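Local coordinates for protein phosphoribosylglycinamide synthetase (Anaerococcus prevotii, PDB 4DIM) that is probably an ATP-dependent ligase of the ATP-grasp family, related to phosphoribosylglycinamide synthetase and likely to bind ATP and a metal ion, at residues Asp61-Lys66 with Ile84-Arg89; Lys66-Asn71 with Asp92-Val97. All coordinates share one frame; numbering follows the deposited sequence.

In the fold
Both contacts lie in the N-terminal part of the chain, where a four-stranded parallel sheet (51-54, 32-37, 9-13, 74-76) carries helices 60-66 and 84-94. Contact 1 pairs helix 60-66 with the first half of helix 84-94; contact 2 follows the two helices to their C-terminal ends, where the turn after helix 60-66 meets the end of helix 84-94. Their centres are about 9 Å apart. E64 OE2 of contact 1 and K93 NZ of contact 2, 3.7 Å apart, make a weak, long link between them. The centres of contacts 1 and 2 lie about 20 and 25 Å from that of the chain, and neither contact includes a bound ligand.

Contact 1. Residues Asp61-Lys66 with Ile84-Arg89; sequences DEVEQK and IVSLAR
Helices 60-66 and 84-94 of the N-terminal parallel alpha/beta domain pack together through V63 on S86 and through R89, which reaches across to D61 and E64. Over these segments the axes come within 8.9 Å and run in roughly the same direction, crossing at -40°. The apolar part of the interface is small. V63 straddles the S86 side chain with both methyls, CG1 and CG2 each lying 4.0 Å from S86 CB.

The polar part is gathered round R89. Its chain turns at chi3 (-76°), which carries the guanidinium back toward the start of the neighbouring helix. There NH1 meets D61 OD1 at 2.9 Å in a salt bridge whose hydrogen bond is weak and bent. The carboxylate sits at the guanidinium edge, with its own plane turned 81° from that of the arginine, so one oxygen rather than a two-pronged pairing does most of the work. E64 approaches the same arginine obliquely, at its CD: E64 OE1 lies 3.4 Å from R89 CD and 4.0 Å from R89 NH1, a nearby opposite charge beyond salt-bridge range. On its far branch, R89 NH2 forms a salt bridge with E101 of helix 101-108, so the guanidinium links three helices. Without the guanidinium, as with an alanine here, D61 and E101 would probably lose the cation they share, and a gap would open beside E64. Helix 60-66 lies in the connection from edge strand 51-54 to edge strand 74-76, and helix 84-94 follows the latter, consistent with the Rossmann-like N-terminal domain of ATP-grasp enzymes.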
ATOM      1  N   ASP A  61      14.436  16.751  -3.782  1.00105.96           N
ATOM      2  CA  ASP A  61      15.218  17.998  -3.802  1.00109.89           C
ATOM      3  C   ASP A  61      14.328  19.217  -4.122  1.00110.81           C
ATOM      4  O   ASP A  61      14.414  20.217  -3.418  1.00112.08           O
ATOM      5  CB  ASP A  61      16.390  17.911  -4.794  1.00115.17           C
ATOM      6  CG  ASP A  61      17.638  17.282  -4.191  1.00130.13           C
ATOM      7  OD1 ASP A  61      17.785  16.043  -4.291  1.00130.20           O
ATOM      8  OD2 ASP A  61      18.410  18.013  -3.528  1.00138.17           O
ATOM      9  N   GLU A  62      13.470  19.127  -5.147  1.00104.07           N
ATOM     10  CA  GLU A  62      12.537  20.213  -5.487  1.00103.87           C
ATOM     11  C   GLU A  62      11.596  20.503  -4.337  1.00106.99           C
ATOM     12  O   GLU A  62      11.357  21.650  -4.001  1.00107.66           O
ATOM     13  CB  GLU A  62      11.705  19.839  -6.719  1.00103.58           C
ATOM     14  CG  GLU A  62      10.834  20.961  -7.261  1.00114.79           C
ATOM     15  CD  GLU A  62       9.621  20.449  -8.007  1.00129.72           C
ATOM     16  OE1 GLU A  62       8.576  20.235  -7.351  1.00130.39           O
ATOM     17  OE2 GLU A  62       9.729  20.199  -9.230  1.00114.15           O
ATOM     18  N   VAL A  63      11.049  19.443  -3.752  1.00102.71           N
ATOM     19  CA  VAL A  63      10.097  19.527  -2.659  1.00100.33           C
ATOM     20  C   VAL A  63      10.691  20.233  -1.459  1.00104.37           C
ATOM     21  O   VAL A  63      10.020  21.087  -0.900  1.00104.44           O
ATOM     22  CB  VAL A  63       9.592  18.118  -2.301  1.00101.18           C
ATOM     23  CG1 VAL A  63       8.928  18.085  -0.925  1.00100.36           C
ATOM     24  CG2 VAL A  63       8.622  17.634  -3.368  1.00 99.22           C
ATOM     25  N   GLU A  64      11.920  19.869  -1.060  1.00101.32           N
ATOM     26  CA  GLU A  64      12.632  20.461   0.077  1.00103.44           C
ATOM     27  C   GLU A  64      12.714  21.999  -0.068  1.00111.05           C
ATOM     28  O   GLU A  64      12.546  22.731   0.908  1.00112.16           O
ATOM     29  CB  GLU A  64      14.043  19.838   0.158  1.00106.52           C
ATOM     30  CG  GLU A  64      14.911  20.269   1.330  1.00117.85           C
ATOM     31  CD  GLU A  64      16.406  20.223   1.063  1.00133.57           C
ATOM     32  OE1 GLU A  64      16.866  19.299   0.353  1.00112.63           O
ATOM     33  OE2 GLU A  64      17.123  21.094   1.607  1.00132.00           O
ATOM     34  N   GLN A  65      12.954  22.471  -1.289  1.00109.32           N
ATOM     35  CA  GLN A  65      13.049  23.896  -1.576  1.00113.62           C
ATOM     36  C   GLN A  65      11.683  24.565  -1.453  1.00118.16           C
ATOM     37  O   GLN A  65      11.552  25.603  -0.808  1.00121.46           O
ATOM     38  CB  GLN A  65      13.628  24.137  -2.999  1.00116.61           C
ATOM     39  CG  GLN A  65      15.165  24.282  -3.094  1.00136.89           C
ATOM     40  CD  GLN A  65      15.983  23.431  -2.137  1.00154.13           C
ATOM     41  OE1 GLN A  65      16.243  22.241  -2.377  1.00149.58           O
ATOM     42  NE2 GLN A  65      16.454  24.037  -1.049  1.00140.64           N
ATOM     43  N   LYS A  66      10.676  23.970  -2.068  1.00111.49           N
ATOM     44  CA  LYS A  66       9.335  24.535  -2.117  1.00110.05           C
ATOM     45  C   LYS A  66       8.619  24.641  -0.744  1.00112.42           C
ATOM     46  O   LYS A  66       7.735  25.489  -0.645  1.00113.52           O
ATOM     47  CB  LYS A  66       8.458  23.735  -3.114  1.00109.33           C
ATOM     48  CG  LYS A  66       8.833  24.013  -4.576  1.00120.75           C
ATOM     49  CD  LYS A  66       7.950  23.278  -5.576  1.00132.49           C
ATOM     50  CE  LYS A  66       8.304  23.548  -7.033  1.00147.24           C
ATOM     51  NZ  LYS A  66       7.760  24.842  -7.539  1.00159.36           N
ATOM     52  N   ILE A  84       7.023   9.467  -0.995  1.00 83.29           N
ATOM     53  CA  ILE A  84       7.353   8.909   0.313  1.00 82.76           C
ATOM     54  C   ILE A  84       8.742   9.319   0.761  1.00 86.32           C
ATOM     55  O   ILE A  84       8.971   9.547   1.947  1.00 86.14           O
ATOM     56  CB  ILE A  84       7.170   7.356   0.320  1.00 86.67           C
ATOM     57  CG1 ILE A  84       7.142   6.790   1.768  1.00 86.26           C
ATOM     58  CG2 ILE A  84       8.273   6.620  -0.508  1.00 92.01           C
ATOM     59  CD1 ILE A  84       6.243   7.515   2.718  1.00 92.92           C
ATOM     60  N   VAL A  85       9.667   9.429  -0.164  1.00 85.30           N
ATOM     61  CA  VAL A  85      11.011   9.908   0.151  1.00 87.07           C
ATOM     62  C   VAL A  85      10.951  11.408   0.400  1.00 92.06           C
ATOM     63  O   VAL A  85      11.453  11.873   1.412  1.00 92.74           O
ATOM     64  CB  VAL A  85      11.990   9.551  -0.973  1.00 91.75           C
ATOM     65  CG1 VAL A  85      13.327  10.272  -0.780  1.00 94.44           C
ATOM     66  CG2 VAL A  85      12.176   8.039  -1.017  1.00 90.44           C
ATOM     67  N   SER A  86      10.317  12.160  -0.511  1.00 90.22           N
ATOM     68  CA  SER A  86      10.163  13.615  -0.387  1.00 91.10           C
ATOM     69  C   SER A  86       9.538  13.944   0.958  1.00 94.18           C
ATOM     70  O   SER A  86      10.094  14.775   1.657  1.00 96.68           O
ATOM     71  CB  SER A  86       9.335  14.162  -1.539  1.00 94.02           C
ATOM     72  OG  SER A  86       9.685  13.479  -2.731  1.00 99.21           O
ATOM     73  N   LEU A  87       8.511  13.196   1.406  1.00 88.76           N
ATOM     74  CA  LEU A  87       7.963  13.414   2.756  1.00 89.84           C
ATOM     75  C   LEU A  87       9.041  13.261   3.841  1.00 98.70           C
ATOM     76  O   LEU A  87       9.150  14.091   4.745  1.00102.66           O
ATOM     77  CB  LEU A  87       6.865  12.416   3.045  1.00 87.24           C
ATOM     78  CG  LEU A  87       6.302  12.396   4.465  1.00 91.13           C
ATOM     79  CD1 LEU A  87       5.806  13.762   4.891  1.00 92.47           C
ATOM     80  CD2 LEU A  87       5.159  11.429   4.527  1.00 92.22           C
ATOM     81  N   ALA A  88       9.811  12.176   3.755  1.00 92.77           N
ATOM     82  CA  ALA A  88      10.877  11.877   4.690  1.00 92.81           C
ATOM     83  C   ALA A  88      11.892  13.048   4.780  1.00101.06           C
ATOM     84  O   ALA A  88      12.266  13.447   5.895  1.00102.21           O
ATOM     85  CB  ALA A  88      11.569  10.587   4.280  1.00 92.41           C
ATOM     86  N   ARG A  89      12.265  13.653   3.621  1.00 98.38           N
ATOM     87  CA  ARG A  89      13.167  14.800   3.625  1.00101.50           C
ATOM     88  C   ARG A  89      12.485  16.019   4.259  1.00107.32           C
ATOM     89  O   ARG A  89      13.111  16.689   5.101  1.00111.33           O
ATOM     90  CB  ARG A  89      13.691  15.166   2.229  1.00101.07           C
ATOM     91  CG  ARG A  89      15.039  15.938   2.341  1.00109.13           C
ATOM     92  CD  ARG A  89      15.756  16.120   1.017  1.00114.27           C
ATOM     93  NE  ARG A  89      16.404  14.886   0.581  1.00115.66           N
ATOM     94  CZ  ARG A  89      17.023  14.715  -0.585  1.00137.65           C
ATOM     95  NH1 ARG A  89      17.093  15.711  -1.464  1.00130.07           N
ATOM     96  NH2 ARG A  89      17.576  13.541  -0.886  1.00122.18           N
TER

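Contact 2. Residues Lys66-Asn71 with Asp92-Val97; sequences KVKDLN and DKENLV
The K68 side chain curves past one carboxylate oxygen of E94, while V67 supports the stem of the same glutamate. The lysine chain bends at chi2 (-75°), and from CG to NZ it follows that single oxygen: E94 OE2 is 3.4 Å from K68 CG and 3.2 Å from K68 CE. The ammonium end makes a salt bridge, K68 NZ to E94 OE2 at 3.5 Å. At that length the pairing is a long one and its attraction mainly electrostatic.

E94 also has a folded shape. Its chain bends at chi2 (-67°), and the glutamate crosses both V67 and K68 at a slant instead of running alongside them. V67 CG2 rests against the bend, 3.9 Å from E94 CG. Apolar contact at the base of the glutamate is thus combined with ionic contact at its end. V67 is buried, whereas K68 is exposed, which places the salt bridge at the outer margin of the interface.

The backbone sets K68 beside E94, their CA atoms 7.6 Å apart. V67 to L70 form a type I beta turn, with a weak L70 N to V67 O bond, just after helix 60-66. Across from it, N95, with positive phi, is where the chain departs from helical geometry. V67 further packs on I90 of helix 84-94 and on L11 of strand 9-13, so its side chain sits between that helix and the parallel sheet, while K68 and D69 of the turn lie toward the surface before the chain enters strand 74-76.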
ATOM      1  N   LYS A  66      10.676  23.970  -2.068  1.00111.49           N
ATOM      2  CA  LYS A  66       9.335  24.535  -2.117  1.00110.05           C
ATOM      3  C   LYS A  66       8.619  24.641  -0.744  1.00112.42           C
ATOM      4  O   LYS A  66       7.735  25.489  -0.645  1.00113.52           O
ATOM      5  CB  LYS A  66       8.458  23.735  -3.114  1.00109.33           C
ATOM      6  CG  LYS A  66       8.833  24.013  -4.576  1.00120.75           C
ATOM      7  CD  LYS A  66       7.950  23.278  -5.576  1.00132.49           C
ATOM      8  CE  LYS A  66       8.304  23.548  -7.033  1.00147.24           C
ATOM      9  NZ  LYS A  66       7.760  24.842  -7.539  1.00159.36           N
ATOM     10  N   VAL A  67       9.016  23.861   0.300  1.00105.80           N
ATOM     11  CA  VAL A  67       8.333  23.828   1.610  1.00103.55           C
ATOM     12  C   VAL A  67       8.865  24.829   2.633  1.00109.69           C
ATOM     13  O   VAL A  67       8.258  25.007   3.696  1.00110.21           O
ATOM     14  CB  VAL A  67       8.362  22.417   2.231  1.00104.35           C
ATOM     15  CG1 VAL A  67       7.682  21.419   1.306  1.00100.96           C
ATOM     16  CG2 VAL A  67       9.782  21.953   2.598  1.00105.11           C
ATOM     17  N   LYS A  68       9.987  25.450   2.354  1.00108.47           N
ATOM     18  CA  LYS A  68      10.569  26.400   3.299  1.00112.42           C
ATOM     19  C   LYS A  68       9.654  27.612   3.526  1.00117.67           C
ATOM     20  O   LYS A  68       9.534  28.084   4.667  1.00116.67           O
ATOM     21  CB  LYS A  68      11.974  26.844   2.845  1.00117.81           C
ATOM     22  CG  LYS A  68      13.105  25.993   3.479  1.00138.67           C
ATOM     23  CD  LYS A  68      13.378  26.328   4.988  1.00151.00           C
ATOM     24  CE  LYS A  68      14.382  25.393   5.638  1.00160.68           C
ATOM     25  NZ  LYS A  68      14.296  25.398   7.126  1.00165.55           N
ATOM     26  N   ASP A  69       8.951  28.060   2.458  1.00115.46           N
ATOM     27  CA  ASP A  69       8.042  29.197   2.546  1.00116.60           C
ATOM     28  C   ASP A  69       6.559  28.765   2.649  1.00114.62           C
ATOM     29  O   ASP A  69       5.701  29.631   2.540  1.00114.49           O
ATOM     30  CB  ASP A  69       8.272  30.129   1.348  1.00121.23           C
ATOM     31  CG  ASP A  69       9.696  30.688   1.270  1.00141.13           C
ATOM     32  OD1 ASP A  69       9.982  31.712   1.956  1.00146.07           O
ATOM     33  OD2 ASP A  69      10.521  30.109   0.529  1.00149.32           O
ATOM     34  N   LEU A  70       6.243  27.479   2.978  1.00107.61           N
ATOM     35  CA  LEU A  70       4.845  27.048   3.106  1.00104.56           C
ATOM     36  C   LEU A  70       4.306  27.049   4.560  1.00110.95           C
ATOM     37  O   LEU A  70       3.113  26.788   4.747  1.00109.42           O
ATOM     38  CB  LEU A  70       4.616  25.669   2.456  1.00100.27           C
ATOM     39  CG  LEU A  70       4.724  25.635   0.905  1.00101.70           C
ATOM     40  CD1 LEU A  70       4.486  24.254   0.391  1.00 95.84           C
ATOM     41  CD2 LEU A  70       3.772  26.645   0.220  1.00102.24           C
ATOM     42  N   ASN A  71       5.114  27.416   5.572  1.00111.06           N
ATOM     43  CA  ASN A  71       4.611  27.598   6.941  1.00112.02           C
ATOM     44  C   ASN A  71       3.901  26.347   7.467  1.00112.06           C
ATOM     45  O   ASN A  71       2.875  26.440   8.150  1.00112.12           O
ATOM     46  CB  ASN A  71       3.646  28.804   6.966  1.00113.21           C
ATOM     47  CG  ASN A  71       4.098  29.925   7.825  1.00128.52           C
ATOM     48  OD1 ASN A  71       4.935  30.713   7.412  1.00117.96           O
ATOM     49  ND2 ASN A  71       3.527  30.055   9.017  1.00127.38           N
ATOM     50  N   ASP A  92      12.703  15.465   7.915  1.00101.21           N
ATOM     51  CA  ASP A  92      14.087  15.579   8.377  1.00104.63           C
ATOM     52  C   ASP A  92      14.617  17.021   8.370  1.00113.94           C
ATOM     53  O   ASP A  92      15.470  17.335   9.206  1.00116.78           O
ATOM     54  CB  ASP A  92      15.025  14.702   7.519  1.00105.55           C
ATOM     55  CG  ASP A  92      14.953  13.237   7.861  1.00116.10           C
ATOM     56  OD1 ASP A  92      13.983  12.834   8.556  1.00117.06           O
ATOM     57  OD2 ASP A  92      15.851  12.477   7.417  1.00118.73           O
ATOM     58  N   LYS A  93      14.173  17.874   7.410  1.00111.08           N
ATOM     59  CA  LYS A  93      14.700  19.246   7.277  1.00114.90           C
ATOM     60  C   LYS A  93      13.820  20.292   7.991  1.00121.27           C
ATOM     61  O   LYS A  93      14.363  21.197   8.610  1.00125.95           O
ATOM     62  CB  LYS A  93      14.869  19.619   5.790  1.00116.35           C
ATOM     63  CG  LYS A  93      15.784  18.671   4.968  1.00122.60           C
ATOM     64  CD  LYS A  93      17.245  18.571   5.451  1.00127.56           C
ATOM     65  CE  LYS A  93      18.119  17.666   4.582  1.00127.30           C
ATOM     66  NZ  LYS A  93      18.753  18.365   3.412  1.00127.95           N
ATOM     67  N   GLU A  94      12.486  20.174   7.930  1.00115.07           N
ATOM     68  CA  GLU A  94      11.585  21.112   8.627  1.00115.47           C
ATOM     69  C   GLU A  94      11.289  20.639  10.090  1.00119.08           C
ATOM     70  O   GLU A  94      10.560  21.331  10.813  1.00120.29           O
ATOM     71  CB  GLU A  94      10.273  21.292   7.836  1.00113.56           C
ATOM     72  CG  GLU A  94      10.418  21.933   6.463  1.00125.78           C
ATOM     73  CD  GLU A  94      10.860  23.385   6.440  1.00147.81           C
ATOM     74  OE1 GLU A  94      10.384  24.178   7.289  1.00142.39           O
ATOM     75  OE2 GLU A  94      11.670  23.732   5.550  1.00135.83           O
ATOM     76  N   ASN A  95      11.878  19.484  10.527  1.00113.26           N
ATOM     77  CA  ASN A  95      11.746  18.918  11.873  1.00113.36           C
ATOM     78  C   ASN A  95      10.262  18.708  12.230  1.00112.70           C
ATOM     79  O   ASN A  95       9.773  19.054  13.305  1.00114.19           O
ATOM     80  CB  ASN A  95      12.483  19.781  12.919  1.00119.97           C
ATOM     81  CG  ASN A  95      12.746  19.065  14.236  1.00148.76           C
ATOM     82  OD1 ASN A  95      13.018  17.854  14.287  1.00146.78           O
ATOM     83  ND2 ASN A  95      12.656  19.791  15.341  1.00139.88           N
ATOM     84  N   LEU A  96       9.569  18.090  11.310  1.00104.64           N
ATOM     85  CA  LEU A  96       8.156  17.763  11.447  1.00101.04           C
ATOM     86  C   LEU A  96       8.064  16.297  11.812  1.00102.71           C
ATOM     87  O   LEU A  96       9.010  15.553  11.540  1.00103.29           O
ATOM     88  CB  LEU A  96       7.436  18.069  10.124  1.00 98.06           C
ATOM     89  CG  LEU A  96       7.682  19.445   9.555  1.00105.89           C
ATOM     90  CD1 LEU A  96       6.930  19.661   8.280  1.00104.16           C
ATOM     91  CD2 LEU A  96       7.318  20.528  10.550  1.00112.95           C
ATOM     92  N   VAL A  97       6.963  15.875  12.456  1.00 96.04           N
ATOM     93  CA  VAL A  97       6.788  14.466  12.812  1.00 93.17           C
ATOM     94  C   VAL A  97       6.578  13.620  11.533  1.00 96.43           C
ATOM     95  O   VAL A  97       5.902  14.068  10.592  1.00 95.72           O
ATOM     96  CB  VAL A  97       5.641  14.280  13.827  1.00 95.74           C
ATOM     97  CG1 VAL A  97       5.266  12.814  13.987  1.00 92.22           C
ATOM     98  CG2 VAL A  97       6.045  14.877  15.184  1.00 98.92           C
TER